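Local coordinates for uncharacterized protein (Parabacteroides distasonis, PDB 4Q34) that is of uncharacterised function but probably acts as an esterase of the alpha/beta hydrolase family, at residues T65-E70 / Q129-K134; V181-L186 / K193-Y198; M235-V240 / K270-M275; P241-Y246 / S314-T319. One frame throughout, in Å; residues are numbered along the deposited sequence.

Contact 1 (T65-E70 / Q129-K134); sequences TPDGRE and QFKRDK
Asp67 OD1 is gripped by two groups of its own loop and reaches across to Lys131 through a water. Thr65 OG1 gives it a short bond of 2.6 Å, arriving from well above the carboxylate plane, while Arg69 NH2 reaches the syn lone pair of OD1, which lies somewhat tilted from the guanidinium plane. The same guanidinium meets the acid side-on: its NE lies 2.7 Å from Asp67 OD2 in an almost straight bond (172°), with that oxygen in the guanidinium plane. Asp67 CG sits between the backbone N and the carbonyl carbon (chi1 61°), a torsion that goes with a carboxylate bonded to both Thr65 and Arg69. The type I turn from Thr65 to Gly68 ends in backbone angles suited to glycine. Toward 129-134, one water accepts from Lys131 N at 2.8 Å and donates weakly to Asp67 OD1. A second accepts a hydrogen bond from Lys131 NZ and donates one to Asp67 O, 2.7 Å away. The extended Lys131 chain runs alongside the acid, its CD 3.8 Å from Asp67 CB, and Pro66 CG approaches the Phe130 ring obliquely. The loop between strand 49-52 and helix 72-78 thus meets the loop leading into helix 134-142, where Asp133 is the N-cap. Water and aliphatic carbon join them; Arg69 probably balances most of the acid's charge, with Lys131 contributing only at a distance.

Contact 2 (V181-L186 / K193-Y198); sequences VGWNTL and KAIASY
Ile195 is the first residue of strand 193-198 to meet helix 181-185, and it supplies most of the strand's share of the contact. CG1 lies anti to the carbonyl carbon (chi1 -60°) and CG2 anti to the backbone N; both branches reach the indole. CG2 touches Trp183 CZ3 at 3.9 Å, and CD1 touches the same ring carbon and then runs on to Leu186 CD1, 4.3 Å away. Ile195 CD1 also rests 4.1 Å from Gly182 O; with no side chain at Gly182, the backbones come as close as 7.4 Å between the CA atoms of Gly182 and Ile195. Ala196 next faces the other side of the sheet, where a small methyl packs against Leu313 of helix 306-319. Ser197 returns to the Trp183 side, its CB 4.2 Å from Trp183 CH2. Serine suits this place because the small carbon accepts the far end of the indole while OG bonds to Thr174 OG1 on the adjacent strand. The axes of helix and strand are 10.0 Å apart and nearly antiparallel, at 165°. Inside the helix, Thr185 OG1 turns its polar end to Val181 O, sharing that acceptor with Thr185 N. Strand 170-175, helix 178-185 and strand 192-198 form a beta-alpha-beta unit, and the sharp turn leading into this helix is where alpha/beta hydrolases typically carry the nucleophile elbow.

Contact 3 (M235-V240 / K270-M275); sequences MEYTKV and KIWAKM
Tyr237 and Trp272 meet with their side chains crossing at about a right angle and their rings inclined by 54°, an oblique aromatic pair. The closest approach is between Tyr237 CG, at the root of the phenol ring, and Trp272 CZ2, on the benzene side of the indole, 4.2 Å apart; the six-membered centroids are 6.0 Å from each other. Trp272 CG stands anti to the backbone N (chi1 -170°), and the indole projects from the helix toward the tyrosine. Each ring is held at its polar end: Tyr237 OH bonds to Trp183 O, and Trp272 NE1 to Pro205 O. The backbone below Tyr237 is tightened by Thr238 OG1, which lies 2.7 Å from Met235 O in the carbonyl plane. Two amphipathic aromatics thus suit a buried place where the rings supply apolar bulk and each heteroatom satisfies a main-chain carbonyl. The two hydrogen bonds probably limit how far either ring can turn, and neighbouring aromatics, Trp183 and Phe206, pack the indole.

Contact 4 (P241-Y246 / S314-T319); sequences PIVIYY and SEWLHT
Strand 242-246 and helix 314-319 run almost antiparallel, at 167° with axes 10.4 Å apart, and Val243 stands opposite Trp316, their CA atoms 8.1 Å from each other. The indole carries nearly all of the contact. With chi1 at -173° it extends from the helix toward the strand. Val243 CG1 sits over the centre of the six-membered ring, 3.5 Å from the centroid and only 8° off the normal, a clear CH-pi contact; a branched residue serves well here, since CB also packs 3.5 Å from Trp316 CE2. At the ring's edge, near its plane, Pro241 O is 3.6 Å from Trp316 CH2, while the proline's CB packs on CZ2. A water lies in the indole plane as well and accepts from Trp316 NE1 at 3.2 Å, close to Ile242 O, so the buried N-H has a polar partner. Farther up the strand, Tyr245 OH touches Trp316 CB, and the Tyr245 ring stacks on Tyr198. Trp316 also reaches Ala194 of strand 192-198; helix 306-319 thus lies on one face of the central sheet, while Ile244, on the other face, packs against helix 257-277.

Overall arrangement
From the N terminus, contact 1 closes first, bringing together two loops with 58 residues between them, about 27 Å from contact 2 between centres and touching none of the others. Contact 2 then closes the short connection between helix 178-185 and strand 192-198. Contacts 3 and 4 follow and cross: segments 235-240 and 241-246 are consecutive in the chain, but their partners lie on helices 257-277 and 306-319. Ser197 of contact 2 pairs through its backbone with Val243 and Tyr245 of contact 4. Contact 3 packs on contact 4 where Trp272 meets Ile244. Contacts 2 and 4 tie helices on the two faces to the central sheet, and contact 3 joins the loop before strand 242-246 to helix 257-277.

Contact 1 (T65-E70 / Q129-K134)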
loop_
_atom_site.group_PDB
_atom_site.type_symbol
_atom_site.label_atom_id
_atom_site.label_comp_id
_atom_site.label_asym_id
_atom_site.label_seq_id
_atom_site.Cartn_x
_atom_site.Cartn_y
_atom_site.Cartn_z
ATOM N N THR A 65 4.224 -14.003 3.351
ATOM C CA THR A 65 5.635 -14.277 3.084
ATOM C C THR A 65 5.838 -14.445 1.581
ATOM O O THR A 65 4.892 -14.701 0.817
ATOM C CB THR A 65 6.098 -15.539 3.854
ATOM O OG1 THR A 65 5.576 -16.739 3.239
ATOM C CG2 THR A 65 5.702 -15.475 5.299
ATOM N N PRO A 66 7.092 -14.359 1.114
ATOM C CA PRO A 66 7.262 -14.466 -0.328
ATOM C C PRO A 66 6.818 -15.811 -0.949
ATOM O O PRO A 66 6.424 -15.865 -2.119
ATOM C CB PRO A 66 8.751 -14.215 -0.548
ATOM C CG PRO A 66 9.348 -13.898 0.748
ATOM C CD PRO A 66 8.324 -14.017 1.845
ATOM N N ASP A 67 6.852 -16.874 -0.146
ATOM C CA ASP A 67 6.410 -18.183 -0.565
ATOM C C ASP A 67 4.939 -18.482 -0.289
ATOM O O ASP A 67 4.484 -19.599 -0.537
ATOM C CB ASP A 67 7.270 -19.273 0.062
ATOM C CG ASP A 67 7.226 -19.279 1.572
ATOM O OD1 ASP A 67 7.421 -18.225 2.224
ATOM O OD2 ASP A 67 6.996 -20.377 2.115
ATOM N N GLY A 68 4.188 -17.490 0.179
ATOM C CA GLY A 68 2.756 -17.580 0.257
ATOM C C GLY A 68 2.127 -17.955 1.593
ATOM O O GLY A 68 0.926 -18.214 1.640
ATOM N N ARG A 69 2.901 -17.923 2.677
ATOM C CA ARG A 69 2.440 -18.291 4.027
ATOM C C ARG A 69 2.030 -17.037 4.788
ATOM O O ARG A 69 2.349 -15.904 4.412
ATOM C CB ARG A 69 3.549 -19.026 4.810
ATOM C CG ARG A 69 3.846 -20.414 4.280
ATOM C CD ARG A 69 5.053 -21.035 4.969
ATOM N NE ARG A 69 6.191 -20.189 4.684
ATOM C CZ ARG A 69 6.777 -19.337 5.520
ATOM N NH1 ARG A 69 6.418 -19.243 6.800
ATOM N NH2 ARG A 69 7.771 -18.598 5.078
ATOM N N GLU A 70 1.309 -17.222 5.884
ATOM C CA GLU A 70 0.900 -16.063 6.681
ATOM C C GLU A 70 2.088 -15.409 7.343
ATOM O O GLU A 70 3.019 -16.089 7.812
ATOM C CB GLU A 70 -0.082 -16.514 7.766
ATOM C CG GLU A 70 -1.420 -16.944 7.211
ATOM C CD GLU A 70 -2.412 -17.033 8.347
ATOM O OE1 GLU A 70 -1.997 -17.498 9.440
ATOM O OE2 GLU A 70 -3.542 -16.560 8.187
ATOM N N GLN A 129 16.177 -20.815 6.140
ATOM C CA GLN A 129 14.735 -20.900 6.386
ATOM C C GLN A 129 13.980 -20.067 5.327
ATOM O O GLN A 129 13.228 -19.141 5.632
ATOM C CB GLN A 129 14.428 -20.356 7.797
ATOM C CG GLN A 129 14.937 -21.224 8.935
ATOM C CD GLN A 129 14.099 -22.457 9.199
ATOM O OE1 GLN A 129 13.068 -22.671 8.587
ATOM N NE2 GLN A 129 14.557 -23.289 10.135
ATOM N N PHE A 130 14.212 -20.420 4.076
ATOM C CA PHE A 130 13.718 -19.667 2.942
ATOM C C PHE A 130 13.462 -20.682 1.827
ATOM O O PHE A 130 14.299 -21.598 1.544
ATOM C CB PHE A 130 14.747 -18.588 2.570
ATOM C CG PHE A 130 14.258 -17.524 1.628
ATOM C CD1 PHE A 130 14.291 -17.710 0.230
ATOM C CD2 PHE A 130 13.811 -16.320 2.132
ATOM C CE1 PHE A 130 13.904 -16.724 -0.638
ATOM C CE2 PHE A 130 13.404 -15.311 1.266
ATOM C CZ PHE A 130 13.435 -15.518 -0.112
ATOM N N LYS A 131 12.290 -20.574 1.213
ATOM C CA LYS A 131 11.920 -21.459 0.108
ATOM C C LYS A 131 12.775 -21.177 -1.118
ATOM O O LYS A 131 13.023 -20.025 -1.451
ATOM C CB LYS A 131 10.428 -21.358 -0.220
ATOM C CG LYS A 131 9.933 -22.649 -0.881
ATOM C CD LYS A 131 8.473 -22.590 -1.294
ATOM C CE LYS A 131 8.064 -23.858 -2.043
ATOM N NZ LYS A 131 6.583 -23.867 -2.186
ATOM N N ARG A 132 13.220 -22.227 -1.796
ATOM C CA ARG A 132 14.270 -22.093 -2.811
ATOM C C ARG A 132 13.768 -22.007 -4.259
ATOM O O ARG A 132 14.565 -22.085 -5.175
ATOM C CB ARG A 132 15.272 -23.267 -2.689
ATOM C CG ARG A 132 16.103 -23.286 -1.416
ATOM C CD ARG A 132 16.448 -24.729 -1.056
ATOM N NE ARG A 132 17.636 -24.874 -0.215
ATOM C CZ ARG A 132 17.753 -24.402 1.024
ATOM N NH1 ARG A 132 16.769 -23.712 1.575
ATOM N NH2 ARG A 132 18.871 -24.605 1.705
ATOM N N ASP A 133 12.475 -21.855 -4.469
ATOM C CA ASP A 133 11.917 -21.844 -5.850
ATOM C C ASP A 133 11.944 -20.440 -6.472
ATOM O O ASP A 133 12.083 -19.437 -5.772
ATOM C CB ASP A 133 10.484 -22.364 -5.863
ATOM C CG ASP A 133 9.537 -21.461 -5.071
ATOM O OD1 ASP A 133 9.730 -21.345 -3.853
ATOM O OD2 ASP A 133 8.617 -20.853 -5.653
ATOM N N LYS A 134 11.790 -20.392 -7.785
ATOM C CA LYS A 134 11.806 -19.137 -8.518
ATOM C C LYS A 134 10.676 -18.177 -8.197
ATOM O O LYS A 134 10.900 -16.982 -8.194
ATOM C CB LYS A 134 11.755 -19.408 -10.023
ATOM C CG LYS A 134 13.061 -19.865 -10.607
ATOM C CD LYS A 134 13.227 -19.224 -11.981
ATOM C CE LYS A 134 14.469 -19.718 -12.694
ATOM N NZ LYS A 134 14.395 -21.177 -12.972
HETATM O O HOH W 1 10.551 -18.388 1.768
HETATM O O HOH W 2 5.166 -21.484 -2.317
#

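Contact 2 (V181-L186 / K193-Y198)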
loop_
_atom_site.group_PDB
_atom_site.type_symbol
_atom_site.label_atom_id
_atom_site.label_comp_id
_atom_site.label_asym_id
_atom_site.label_seq_id
_atom_site.Cartn_x
_atom_site.Cartn_y
_atom_site.Cartn_z
ATOM N N VAL A 181 14.555 4.327 13.302
ATOM C CA VAL A 181 13.258 5.005 13.307
ATOM C C VAL A 181 12.627 4.838 14.691
ATOM O O VAL A 181 12.170 5.786 15.271
ATOM C CB VAL A 181 12.338 4.557 12.166
ATOM C CG1 VAL A 181 10.961 5.145 12.313
ATOM C CG2 VAL A 181 12.962 4.938 10.821
ATOM N N GLY A 182 12.618 3.602 15.190
ATOM C CA GLY A 182 12.179 3.275 16.528
ATOM C C GLY A 182 12.899 4.069 17.608
ATOM O O GLY A 182 12.253 4.664 18.498
ATOM N N TRP A 183 14.231 4.142 17.524
ATOM C CA TRP A 183 14.999 4.808 18.568
ATOM C C TRP A 183 14.657 6.301 18.589
ATOM O O TRP A 183 14.571 6.887 19.665
ATOM C CB TRP A 183 16.514 4.604 18.473
ATOM C CG TRP A 183 16.988 3.223 18.201
ATOM C CD1 TRP A 183 17.998 2.894 17.372
ATOM C CD2 TRP A 183 16.503 1.982 18.752
ATOM N NE1 TRP A 183 18.182 1.535 17.342
ATOM C CE2 TRP A 183 17.260 0.951 18.171
ATOM C CE3 TRP A 183 15.476 1.631 19.629
ATOM C CZ2 TRP A 183 17.044 -0.399 18.455
ATOM C CZ3 TRP A 183 15.288 0.297 19.940
ATOM C CH2 TRP A 183 16.044 -0.708 19.331
ATOM N N ASN A 184 14.411 6.877 17.418
ATOM C CA ASN A 184 14.020 8.276 17.304
ATOM C C ASN A 184 12.576 8.529 17.804
ATOM O O ASN A 184 12.300 9.539 18.476
ATOM C CB ASN A 184 14.194 8.768 15.851
ATOM C CG ASN A 184 15.621 9.178 15.534
ATOM O OD1 ASN A 184 16.035 10.255 15.896
ATOM N ND2 ASN A 184 16.393 8.303 14.917
ATOM N N THR A 185 11.678 7.628 17.449
ATOM C CA THR A 185 10.265 7.790 17.761
ATOM C C THR A 185 10.073 7.771 19.293
ATOM O O THR A 185 9.208 8.504 19.828
ATOM C CB THR A 185 9.436 6.707 17.093
ATOM O OG1 THR A 185 9.721 6.655 15.700
ATOM C CG2 THR A 185 7.938 6.969 17.275
ATOM N N LEU A 186 10.862 6.967 20.009
ATOM C CA LEU A 186 10.763 6.882 21.450
ATOM C C LEU A 186 10.900 8.258 22.143
ATOM O O LEU A 186 10.281 8.520 23.181
ATOM C CB LEU A 186 11.794 5.865 21.997
ATOM C CG LEU A 186 11.695 5.543 23.498
ATOM C CD1 LEU A 186 10.428 4.751 23.793
ATOM C CD2 LEU A 186 12.899 4.741 23.989
ATOM N N LYS A 193 5.149 1.636 24.655
ATOM C CA LYS A 193 5.300 0.869 25.889
ATOM C C LYS A 193 6.541 -0.061 25.874
ATOM O O LYS A 193 6.974 -0.508 26.919
ATOM C CB LYS A 193 4.048 -0.005 26.136
ATOM C CG LYS A 193 2.750 0.755 26.444
ATOM C CD LYS A 193 2.739 1.292 27.860
ATOM C CE LYS A 193 2.616 0.176 28.905
ATOM N NZ LYS A 193 2.416 0.793 30.247
ATOM N N ALA A 194 7.021 -0.380 24.675
ATOM C CA ALA A 194 8.062 -1.396 24.465
ATOM C C ALA A 194 8.415 -1.394 23.011
ATOM O O ALA A 194 7.624 -0.978 22.149
ATOM C CB ALA A 194 7.621 -2.797 24.904
ATOM N N ILE A 195 9.611 -1.882 22.736
ATOM C CA ILE A 195 10.093 -1.976 21.357
ATOM C C ILE A 195 10.726 -3.347 21.169
ATOM O O ILE A 195 11.589 -3.709 21.973
ATOM C CB ILE A 195 11.161 -0.926 21.025
ATOM C CG1 ILE A 195 10.639 0.491 21.196
ATOM C CG2 ILE A 195 11.674 -1.129 19.605
ATOM C CD1 ILE A 195 11.707 1.565 21.147
ATOM N N ALA A 196 10.283 -4.055 20.128
ATOM C CA ALA A 196 10.946 -5.260 19.639
ATOM C C ALA A 196 11.498 -4.950 18.262
ATOM O O ALA A 196 10.744 -4.521 17.374
ATOM C CB ALA A 196 9.978 -6.433 19.543
ATOM N N SER A 197 12.770 -5.238 18.051
ATOM C CA SER A 197 13.402 -4.943 16.780
ATOM C C SER A 197 14.089 -6.153 16.179
ATOM O O SER A 197 14.916 -6.818 16.859
ATOM C CB SER A 197 14.395 -3.778 16.927
ATOM O OG SER A 197 14.843 -3.327 15.658
ATOM N N TYR A 198 13.772 -6.417 14.908
ATOM C CA TYR A 198 14.410 -7.479 14.154
ATOM C C TYR A 198 15.590 -6.907 13.361
ATOM O O TYR A 198 15.403 -5.984 12.540
ATOM C CB TYR A 198 13.433 -8.192 13.194
ATOM C CG TYR A 198 12.425 -8.985 13.966
ATOM C CD1 TYR A 198 12.691 -10.287 14.375
ATOM C CD2 TYR A 198 11.281 -8.388 14.391
ATOM C CE1 TYR A 198 11.808 -10.980 15.173
ATOM C CE2 TYR A 198 10.369 -9.047 15.177
ATOM C CZ TYR A 198 10.630 -10.367 15.567
ATOM O OH TYR A 198 9.751 -11.055 16.377
#

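Contact 3 (M235-V240 / K270-M275)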
loop_
_atom_site.group_PDB
_atom_site.type_symbol
_atom_site.label_atom_id
_atom_site.label_comp_id
_atom_site.label_asym_id
_atom_site.label_seq_id
_atom_site.Cartn_x
_atom_site.Cartn_y
_atom_site.Cartn_z
HETATM N N MSE A 235 19.526 7.973 28.592
HETATM C CA MSE A 235 18.715 7.408 29.690
HETATM C C MSE A 235 17.294 7.122 29.284
HETATM O O MSE A 235 16.616 6.306 29.929
HETATM C CB MSE A 235 18.691 8.304 30.942
HETATM C CG MSE A 235 20.066 8.465 31.564
HETATM SE SE MSE A 235 20.800 6.768 32.315
HETATM C CE MSE A 235 19.246 6.340 33.471
ATOM N N GLU A 236 16.788 7.780 28.236
ATOM C CA GLU A 236 15.422 7.484 27.786
ATOM C C GLU A 236 15.261 6.039 27.338
ATOM O O GLU A 236 14.186 5.477 27.506
ATOM C CB GLU A 236 14.902 8.456 26.693
ATOM C CG GLU A 236 15.124 9.947 26.932
ATOM C CD GLU A 236 14.235 10.587 27.976
ATOM O OE1 GLU A 236 13.393 9.869 28.577
ATOM O OE2 GLU A 236 14.398 11.828 28.186
ATOM N N TYR A 237 16.343 5.378 26.872
ATOM C CA TYR A 237 16.257 4.015 26.388
ATOM C C TYR A 237 16.245 2.972 27.529
ATOM O O TYR A 237 16.191 1.783 27.260
ATOM C CB TYR A 237 17.397 3.728 25.392
ATOM C CG TYR A 237 17.276 4.682 24.211
ATOM C CD1 TYR A 237 16.369 4.437 23.210
ATOM C CD2 TYR A 237 18.062 5.815 24.112
ATOM C CE1 TYR A 237 16.179 5.338 22.156
ATOM C CE2 TYR A 237 17.904 6.696 23.066
ATOM C CZ TYR A 237 16.964 6.460 22.091
ATOM O OH TYR A 237 16.844 7.347 21.022
ATOM N N THR A 238 16.333 3.449 28.783
ATOM C CA THR A 238 16.228 2.603 29.951
ATOM C C THR A 238 14.799 2.469 30.405
ATOM O O THR A 238 14.558 1.731 31.353
ATOM C CB THR A 238 17.048 3.101 31.176
ATOM O OG1 THR A 238 16.472 4.309 31.721
ATOM C CG2 THR A 238 18.535 3.300 30.833
ATOM N N LYS A 239 13.888 3.233 29.811
ATOM C CA LYS A 239 12.568 3.449 30.411
ATOM C C LYS A 239 11.471 2.500 29.909
ATOM O O LYS A 239 10.395 2.484 30.482
ATOM C CB LYS A 239 12.157 4.910 30.185
ATOM C CG LYS A 239 13.020 5.878 31.019
ATOM C CD LYS A 239 12.653 7.320 30.743
ATOM C CE LYS A 239 13.651 8.263 31.397
ATOM N NZ LYS A 239 13.237 9.675 31.203
ATOM N N VAL A 240 11.744 1.722 28.865
ATOM C CA VAL A 240 10.790 0.727 28.348
ATOM C C VAL A 240 11.544 -0.547 28.045
ATOM O O VAL A 240 12.748 -0.522 27.712
ATOM C CB VAL A 240 10.086 1.188 27.057
ATOM C CG1 VAL A 240 9.351 2.485 27.301
ATOM C CG2 VAL A 240 11.084 1.350 25.915
ATOM N N LYS A 270 24.727 -6.019 21.731
ATOM C CA LYS A 270 25.007 -6.591 23.040
ATOM C C LYS A 270 25.721 -5.608 23.957
ATOM O O LYS A 270 25.445 -5.561 25.152
ATOM C CB LYS A 270 25.792 -7.906 22.918
ATOM C CG LYS A 270 24.927 -8.988 22.284
ATOM C CD LYS A 270 25.436 -10.384 22.540
ATOM C CE LYS A 270 26.485 -10.735 21.550
ATOM N NZ LYS A 270 26.882 -12.158 21.762
ATOM N N ILE A 271 26.616 -4.793 23.400
ATOM C CA ILE A 271 27.317 -3.776 24.174
ATOM C C ILE A 271 26.336 -2.694 24.620
ATOM O O ILE A 271 26.304 -2.332 25.797
ATOM C CB ILE A 271 28.464 -3.161 23.373
ATOM C CG1 ILE A 271 29.552 -4.240 23.162
ATOM C CG2 ILE A 271 29.009 -1.930 24.084
ATOM C CD1 ILE A 271 30.611 -3.866 22.122
ATOM N N TRP A 272 25.525 -2.235 23.676
ATOM C CA TRP A 272 24.462 -1.245 23.929
ATOM C C TRP A 272 23.492 -1.695 25.029
ATOM O O TRP A 272 23.235 -0.947 25.974
ATOM C CB TRP A 272 23.689 -1.009 22.634
ATOM C CG TRP A 272 22.713 0.140 22.626
ATOM C CD1 TRP A 272 23.028 1.463 22.676
ATOM C CD2 TRP A 272 21.301 0.072 22.446
ATOM N NE1 TRP A 272 21.878 2.229 22.565
ATOM C CE2 TRP A 272 20.811 1.396 22.422
ATOM C CE3 TRP A 272 20.386 -0.984 22.306
ATOM C CZ2 TRP A 272 19.483 1.682 22.281
ATOM C CZ3 TRP A 272 19.051 -0.690 22.179
ATOM C CH2 TRP A 272 18.610 0.629 22.158
ATOM N N ALA A 273 23.053 -2.955 24.948
ATOM C CA ALA A 273 22.141 -3.523 25.947
ATOM C C ALA A 273 22.805 -3.524 27.324
ATOM O O ALA A 273 22.200 -3.148 28.315
ATOM C CB ALA A 273 21.725 -4.945 25.569
ATOM N N LYS A 274 24.054 -3.963 27.381
ATOM C CA LYS A 274 24.789 -4.008 28.641
ATOM C C LYS A 274 24.864 -2.601 29.277
ATOM O O LYS A 274 24.583 -2.414 30.469
ATOM C CB LYS A 274 26.167 -4.641 28.420
ATOM C CG LYS A 274 27.100 -4.590 29.625
ATOM C CD LYS A 274 26.484 -5.225 30.841
ATOM C CE LYS A 274 27.565 -5.532 31.874
ATOM N NZ LYS A 274 26.925 -5.856 33.176
HETATM N N MSE A 275 25.210 -1.602 28.464
HETATM C CA MSE A 275 25.356 -0.263 28.955
HETATM C C MSE A 275 24.051 0.276 29.456
HETATM O O MSE A 275 24.020 0.916 30.494
HETATM C CB MSE A 275 25.922 0.632 27.853
HETATM C CG MSE A 275 27.392 0.278 27.705
HETATM SE SE MSE A 275 28.148 1.379 26.268
HETATM C CE MSE A 275 27.578 3.112 27.033
#

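Contact 4 (P241-Y246 / S314-T319)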
loop_
_atom_site.group_PDB
_atom_site.type_symbol
_atom_site.label_atom_id
_atom_site.label_comp_id
_atom_site.label_asym_id
_atom_site.label_seq_id
_atom_site.Cartn_x
_atom_site.Cartn_y
_atom_site.Cartn_z
ATOM N N PRO A 241 10.854 -1.676 28.137
ATOM C CA PRO A 241 11.525 -2.901 27.715
ATOM C C PRO A 241 11.821 -2.949 26.228
ATOM O O PRO A 241 10.998 -2.550 25.395
ATOM C CB PRO A 241 10.531 -4.031 28.061
ATOM C CG PRO A 241 9.331 -3.386 28.577
ATOM C CD PRO A 241 9.467 -1.888 28.592
ATOM N N ILE A 242 13.029 -3.420 25.891
ATOM C CA ILE A 242 13.444 -3.554 24.518
ATOM C C ILE A 242 14.004 -4.958 24.284
ATOM O O ILE A 242 14.739 -5.466 25.126
ATOM C CB ILE A 242 14.525 -2.513 24.182
ATOM C CG1 ILE A 242 13.966 -1.098 24.341
ATOM C CG2 ILE A 242 15.075 -2.714 22.784
ATOM C CD1 ILE A 242 14.983 0.020 24.227
ATOM N N VAL A 243 13.581 -5.571 23.177
ATOM C CA VAL A 243 14.168 -6.846 22.722
ATOM C C VAL A 243 14.666 -6.667 21.277
ATOM O O VAL A 243 14.051 -6.012 20.475
ATOM C CB VAL A 243 13.204 -8.066 22.918
ATOM C CG1 VAL A 243 11.974 -7.957 22.010
ATOM C CG2 VAL A 243 13.912 -9.385 22.614
ATOM N N ILE A 244 15.797 -7.293 20.979
ATOM C CA ILE A 244 16.442 -7.224 19.680
ATOM C C ILE A 244 16.743 -8.652 19.242
ATOM O O ILE A 244 17.299 -9.407 20.040
ATOM C CB ILE A 244 17.727 -6.404 19.789
ATOM C CG1 ILE A 244 17.373 -4.926 20.048
ATOM C CG2 ILE A 244 18.545 -6.487 18.509
ATOM C CD1 ILE A 244 18.514 -4.153 20.659
ATOM N N TYR A 245 16.355 -9.010 18.002
ATOM C CA TYR A 245 16.590 -10.352 17.445
ATOM C C TYR A 245 17.519 -10.303 16.237
ATOM O O TYR A 245 17.368 -9.448 15.364
ATOM C CB TYR A 245 15.280 -11.038 17.021
ATOM C CG TYR A 245 14.257 -11.193 18.103
ATOM C CD1 TYR A 245 14.305 -12.248 18.993
ATOM C CD2 TYR A 245 13.217 -10.276 18.230
ATOM C CE1 TYR A 245 13.364 -12.393 20.013
ATOM C CE2 TYR A 245 12.252 -10.431 19.214
ATOM C CZ TYR A 245 12.342 -11.480 20.116
ATOM O OH TYR A 245 11.365 -11.610 21.087
ATOM N N TYR A 246 18.497 -11.211 16.191
ATOM C CA TYR A 246 19.317 -11.432 15.015
ATOM C C TYR A 246 19.248 -12.888 14.603
ATOM O O TYR A 246 19.270 -13.800 15.443
ATOM C CB TYR A 246 20.813 -11.017 15.220
ATOM C CG TYR A 246 21.012 -9.524 15.188
ATOM C CD1 TYR A 246 21.239 -8.861 13.998
ATOM C CD2 TYR A 246 20.935 -8.774 16.347
ATOM C CE1 TYR A 246 21.365 -7.470 13.966
ATOM C CE2 TYR A 246 21.054 -7.379 16.318
ATOM C CZ TYR A 246 21.260 -6.747 15.146
ATOM O OH TYR A 246 21.374 -5.369 15.127
ATOM N N SER A 314 5.721 -13.473 21.240
ATOM C CA SER A 314 4.541 -13.577 22.147
ATOM C C SER A 314 4.994 -13.838 23.586
ATOM O O SER A 314 4.436 -13.330 24.521
ATOM C CB SER A 314 3.604 -14.706 21.735
ATOM O OG SER A 314 2.869 -14.392 20.568
ATOM N N GLU A 315 6.010 -14.684 23.753
ATOM C CA GLU A 315 6.509 -15.001 25.054
ATOM C C GLU A 315 7.033 -13.741 25.767
ATOM O O GLU A 315 6.724 -13.481 26.926
ATOM C CB GLU A 315 7.612 -16.117 24.945
ATOM C CG GLU A 315 8.267 -16.493 26.266
ATOM C CD GLU A 315 9.298 -17.617 26.125
ATOM O OE1 GLU A 315 10.334 -17.325 25.538
ATOM O OE2 GLU A 315 9.057 -18.735 26.633
ATOM N N TRP A 316 7.869 -12.986 25.066
ATOM C CA TRP A 316 8.438 -11.750 25.625
ATOM C C TRP A 316 7.339 -10.764 25.964
ATOM O O TRP A 316 7.336 -10.167 27.027
ATOM C CB TRP A 316 9.382 -11.145 24.614
ATOM C CG TRP A 316 10.128 -9.996 25.102
ATOM C CD1 TRP A 316 11.211 -10.002 25.922
ATOM C CD2 TRP A 316 9.863 -8.631 24.794
ATOM N NE1 TRP A 316 11.623 -8.701 26.152
ATOM C CE2 TRP A 316 10.822 -7.851 25.476
ATOM C CE3 TRP A 316 8.896 -7.994 24.033
ATOM C CZ2 TRP A 316 10.869 -6.452 25.370
ATOM C CZ3 TRP A 316 8.952 -6.603 23.923
ATOM C CH2 TRP A 316 9.941 -5.867 24.601
ATOM N N LEU A 317 6.423 -10.581 25.034
ATOM C CA LEU A 317 5.309 -9.662 25.267
ATOM C C LEU A 317 4.591 -10.093 26.542
ATOM O O LEU A 317 4.241 -9.265 27.383
ATOM C CB LEU A 317 4.368 -9.657 24.080
ATOM C CG LEU A 317 4.878 -9.039 22.781
ATOM C CD1 LEU A 317 3.904 -9.308 21.632
ATOM C CD2 LEU A 317 5.166 -7.561 22.964
ATOM N N HIS A 318 4.416 -11.411 26.732
ATOM C CA HIS A 318 3.727 -11.882 27.902
ATOM C C HIS A 318 4.502 -11.564 29.184
ATOM O O HIS A 318 3.924 -11.086 30.167
ATOM C CB HIS A 318 3.480 -13.370 27.795
ATOM C CG HIS A 318 2.736 -13.905 28.951
ATOM N ND1 HIS A 318 1.397 -13.656 29.133
ATOM C CD2 HIS A 318 3.160 -14.547 30.058
ATOM C CE1 HIS A 318 1.017 -14.199 30.277
ATOM N NE2 HIS A 318 2.070 -14.752 30.848
ATOM N N THR A 319 5.817 -11.793 29.175
ATOM C CA THR A 319 6.590 -11.599 30.409
ATOM C C THR A 319 6.697 -10.124 30.786
ATOM O O THR A 319 7.006 -9.801 31.928
ATOM C CB THR A 319 8.012 -12.195 30.317
ATOM O OG1 THR A 319 8.735 -11.498 29.309
ATOM C CG2 THR A 319 7.979 -13.661 30.036
HETATM O O HOH W 3 13.897 -6.874 27.412
#